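Local coordinates for protein 3-oxosteroid 1-dehydrogenase (PDB 7P18) that probably catalyses the FAD-dependent 1,2-desaturation of 3-oxosteroids to 3-oxo-Delta(1)-steroids, passing the electrons to an acceptor, at residues A[508-511]-A[517-520]. Numbering follows the deposited sequence.
Sequences ARVL and PIEG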
# COMPACT_ATOMS: atom_id res chain seq x y z
N ALA A 508 19.66 -6.27 -4.73
CA ALA A 508 18.84 -5.32 -5.53
C ALA A 508 19.50 -4.96 -6.85
O ALA A 508 19.06 -3.96 -7.49
CB ALA A 508 18.55 -4.10 -4.70
N ARG A 509 20.46 -5.76 -7.32
CA ARG A 509 21.10 -5.49 -8.63
C ARG A 509 20.13 -5.89 -9.73
O ARG A 509 19.54 -6.99 -9.67
CB ARG A 509 22.43 -6.26 -8.75
CG ARG A 509 23.48 -5.71 -7.81
CD ARG A 509 24.87 -6.25 -8.13
NE ARG A 509 24.95 -7.66 -7.84
CZ ARG A 509 26.05 -8.39 -7.95
NH1 ARG A 509 27.18 -7.84 -8.37
NH2 ARG A 509 26.02 -9.68 -7.65
N VAL A 510 19.97 -5.03 -10.72
CA VAL A 510 19.15 -5.41 -11.88
C VAL A 510 19.85 -6.51 -12.68
O VAL A 510 21.05 -6.36 -13.01
CB VAL A 510 18.78 -4.18 -12.74
CG1 VAL A 510 18.03 -4.59 -13.98
CG2 VAL A 510 18.00 -3.18 -11.91
N LEU A 511 19.11 -7.53 -13.07
CA LEU A 511 19.59 -8.67 -13.90
C LEU A 511 19.12 -8.54 -15.34
O LEU A 511 17.95 -8.15 -15.59
CB LEU A 511 19.09 -9.98 -13.28
CG LEU A 511 19.45 -10.20 -11.80
CD1 LEU A 511 19.00 -11.54 -11.29
CD2 LEU A 511 20.96 -10.09 -11.57
N PRO A 517 24.10 -9.45 -13.57
CA PRO A 517 23.91 -8.10 -13.09
C PRO A 517 24.35 -7.05 -14.11
O PRO A 517 25.43 -7.18 -14.72
CB PRO A 517 24.76 -7.96 -11.82
CG PRO A 517 24.93 -9.39 -11.38
CD PRO A 517 24.92 -10.24 -12.64
N ILE A 518 23.52 -6.02 -14.28
CA ILE A 518 23.91 -4.79 -14.99
C ILE A 518 24.67 -3.95 -13.98
O ILE A 518 24.09 -3.44 -13.03
CB ILE A 518 22.70 -4.07 -15.61
CG1 ILE A 518 21.95 -5.00 -16.56
CG2 ILE A 518 23.15 -2.80 -16.31
CD1 ILE A 518 20.66 -4.42 -17.14
N GLU A 519 26.00 -3.92 -14.14
CA GLU A 519 26.91 -3.19 -13.24
C GLU A 519 26.41 -1.75 -13.13
O GLU A 519 26.13 -1.18 -14.19
CB GLU A 519 28.33 -3.14 -13.82
CG GLU A 519 28.98 -4.50 -13.96
CD GLU A 519 29.20 -5.21 -12.63
OE1 GLU A 519 29.52 -4.51 -11.65
OE2 GLU A 519 29.03 -6.46 -12.58
N GLY A 520 26.36 -1.23 -11.91
CA GLY A 520 25.97 0.14 -11.55
C GLY A 520 24.46 0.36 -11.36
O GLY A 520 24.07 1.50 -11.02
O HOH W 1 27.76 -5.37 -9.21
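R509 lays its guanidinium over the ring of P517, a side-chain contact between two short antiparallel strands, 509-511 and 517-518, joined by a five-residue loop. From CB the R509 chain runs out to CG, which stands beside the backbone N (chi1 -69°); CD then reaches P517 CB at 4.1 Å, and the bend at chi3 (-68°) turns the flat group across the proline. NE touches both CB and CG of that ring, while CZ comes to 3.7 Å from P517 CG, which lies over the centre of one guanidinium face. NE also forms a salt bridge with D505. NH1 donates in plane to a water 2.7 Å away, and that water donates to E519 OE1. With an alanine here, this side of the P517 ring would probably lose its cover, D505 its cationic mate and E519 its water link to the strand. L511 reaches the same proline with CD2, 4.0 Å from P517 CG; the two residues form a non-hydrogen-bonded antiparallel pair. One residue along, I518 N donates to V510 O at 2.8 Å, nearly straight (170° at the hydrogen), and P517 CA adds a CH-O contact to that oxygen. The buried side chains of V510 and I518 run alongside each other in the same direction, CG1 of V510 at 4.1 Å from CD1 of I518, and both rest on A312. This small hairpin sits in the FAD-binding domain, with the V510 side chain about 13 Å from the bound FAD: V510 packs on L521 and C523 of the outermost strand of the parallel Rossmann-type sheet, I518 meets V246 of strand 245-253, and A508 and R509 touch A553 and H556 of the C-terminal helix 543-559.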